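Local coordinates for protein Exo-1,5-alpha-L-arabinofuranobiosidase (Gibberella zeae, PDB 2YDT) that probably hydrolyses alpha-1,5-linked arabinan from its chain ends, releasing arabinofuranobiose units, and here holds an arabinofuranosylated iminosugar inhibitor, at residues T119-Y124 against S137-G142. Residues are numbered along the deposited sequence; the frame is centred on the assembly and turned at random.
Sequences TLIEVY and SHVALG
Strands 119-126 and 134-142 pair as an antiparallel hairpin, the two last strands of a four-stranded blade in the sialidase-like beta-propeller, and a classic beta bulge shifts their register by one residue where Val139 and Ala140 both face Ile121. Ile121 O takes a 2.8 Å bond from Val139 N and a weak one of 3.4 Å from Ala140 N, while Ile121 N donates to Ala140 O. Beyond the bulge Val123 N donates to Ser137 O (2.9 Å). On the face bearing Glu122 and His138, these side chains run alongside each other, and the carboxylate meets the imidazole at its edge, the planes 15° apart. His138 ND1 donates to the syn lone pair of Glu122 OE1; the modelled 2.5 Å is unusually short, its exact value doubtful. The Glu122 chain folds at chi2 (-76°), which swings its carboxylate to the ring edge; Asn80 ND2 binds the other oxygen, OE2. Leu120 CD2 lies obliquely by the same ring, 3.8 Å from His138 ND1. On the other face Val123 CG2 touches Val139 CG2 at 3.7 Å and Ile121 CG2 nears Val139 CB (4.0 Å); from the neighbouring blade, Leu168 packs on Val123 and Val139, Tyr170 on Ile121 and Ala140. Histidine and asparagine hold the buried carboxylate in position, and its charge would probably raise the imidazole pKa.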
loop_
_atom_site.group_PDB
_atom_site.type_symbol
_atom_site.label_atom_id
_atom_site.label_comp_id
_atom_site.label_asym_id
_atom_site.label_seq_id
_atom_site.Cartn_x
_atom_site.Cartn_y
_atom_site.Cartn_z
ATOM N N THR A 119 15.817 6.773 -7.211
ATOM C CA THR A 119 14.806 6.337 -6.244
ATOM C C THR A 119 15.483 5.821 -4.992
ATOM O O THR A 119 16.495 5.152 -5.063
ATOM C CB THR A 119 13.873 5.268 -6.851
ATOM O OG1 THR A 119 14.669 4.309 -7.562
ATOM C CG2 THR A 119 12.884 5.873 -7.853
ATOM N N LEU A 120 14.941 6.171 -3.834
ATOM C CA LEU A 120 15.533 5.778 -2.579
ATOM C C LEU A 120 14.454 5.549 -1.514
ATOM O O LEU A 120 13.871 6.510 -0.983
ATOM C CB LEU A 120 16.559 6.835 -2.154
ATOM C CG LEU A 120 17.339 6.663 -0.849
ATOM C CD1 LEU A 120 17.950 5.264 -0.683
ATOM C CD2 LEU A 120 18.398 7.781 -0.759
ATOM N N ILE A 121 14.213 4.270 -1.205
ATOM C CA ILE A 121 13.267 3.905 -0.184
ATOM C C ILE A 121 13.916 4.178 1.187
ATOM O O ILE A 121 14.973 3.631 1.506
ATOM C CB ILE A 121 12.758 2.432 -0.324
ATOM C CG1 ILE A 121 11.909 2.299 -1.604
ATOM C CG2 ILE A 121 11.968 2.048 0.908
ATOM C CD1 ILE A 121 11.566 0.832 -1.998
ATOM N N GLU A 122 13.208 4.974 2.006
ATOM C CA GLU A 122 13.633 5.459 3.323
ATOM C C GLU A 122 12.691 4.964 4.374
ATOM O O GLU A 122 11.531 4.663 4.088
ATOM C CB GLU A 122 13.547 7.002 3.381
ATOM C CG GLU A 122 14.238 7.763 2.240
ATOM C CD GLU A 122 15.732 7.779 2.402
ATOM O OE1 GLU A 122 16.296 6.691 2.616
ATOM O OE2 GLU A 122 16.349 8.869 2.297
ATOM N N VAL A 123 13.168 4.878 5.613
ATOM C CA VAL A 123 12.290 4.764 6.785
ATOM C C VAL A 123 12.499 5.965 7.702
ATOM O O VAL A 123 13.633 6.250 8.075
ATOM C CB VAL A 123 12.476 3.437 7.580
ATOM C CG1 VAL A 123 11.646 3.381 8.865
ATOM C CG2 VAL A 123 12.145 2.262 6.682
ATOM N N TYR A 124 11.396 6.613 8.065
ATOM C CA TYR A 124 11.318 7.682 9.078
ATOM C C TYR A 124 10.448 7.161 10.224
ATOM O O TYR A 124 9.575 6.293 10.040
ATOM C CB TYR A 124 10.691 8.978 8.478
ATOM C CG TYR A 124 11.681 9.779 7.679
ATOM C CD1 TYR A 124 12.088 9.357 6.426
ATOM C CD2 TYR A 124 12.281 10.929 8.207
ATOM C CE1 TYR A 124 13.071 10.075 5.701
ATOM C CE2 TYR A 124 13.217 11.628 7.520
ATOM C CZ TYR A 124 13.630 11.228 6.277
ATOM O OH TYR A 124 14.618 11.944 5.608
ATOM N N SER A 137 16.724 5.125 8.567
ATOM C CA SER A 137 17.673 4.491 7.677
ATOM C C SER A 137 17.280 4.541 6.212
ATOM O O SER A 137 16.093 4.657 5.885
ATOM C CB SER A 137 17.915 3.019 8.089
ATOM O OG SER A 137 16.719 2.243 8.016
ATOM N N HIS A 138 18.302 4.439 5.352
ATOM C CA HIS A 138 18.139 4.133 3.937
ATOM C C HIS A 138 17.967 2.631 3.739
ATOM O O HIS A 138 18.684 1.812 4.347
ATOM C CB HIS A 138 19.389 4.575 3.177
ATOM C CG HIS A 138 19.686 6.031 3.290
ATOM N ND1 HIS A 138 18.784 7.009 2.919
ATOM C CD2 HIS A 138 20.814 6.686 3.682
ATOM C CE1 HIS A 138 19.347 8.199 3.058
ATOM N NE2 HIS A 138 20.576 8.034 3.528
ATOM N N VAL A 139 16.971 2.247 2.953
ATOM C CA VAL A 139 16.701 0.841 2.678
ATOM C C VAL A 139 17.214 0.383 1.329
ATOM O O VAL A 139 17.992 -0.576 1.230
ATOM C CB VAL A 139 15.213 0.532 2.788
ATOM C CG1 VAL A 139 14.959 -1.039 2.651
ATOM C CG2 VAL A 139 14.629 1.092 4.140
ATOM N N ALA A 140 16.766 1.028 0.268
ATOM C CA ALA A 140 17.055 0.544 -1.086
ATOM C C ALA A 140 17.188 1.697 -2.048
ATOM O O ALA A 140 16.289 2.503 -2.160
ATOM C CB ALA A 140 15.933 -0.406 -1.571
ATOM N N LEU A 141 18.325 1.754 -2.734
ATOM C CA LEU A 141 18.579 2.740 -3.787
ATOM C C LEU A 141 18.387 2.127 -5.134
ATOM O O LEU A 141 18.869 0.995 -5.397
ATOM C CB LEU A 141 20.036 3.199 -3.707
ATOM C CG LEU A 141 20.554 4.246 -4.672
ATOM C CD1 LEU A 141 19.950 5.619 -4.467
ATOM C CD2 LEU A 141 22.102 4.322 -4.534
ATOM N N GLY A 142 17.697 2.852 -6.004
ATOM C CA GLY A 142 17.515 2.492 -7.374
ATOM C C GLY A 142 17.701 3.673 -8.324
ATOM O O GLY A 142 18.046 4.807 -7.939
#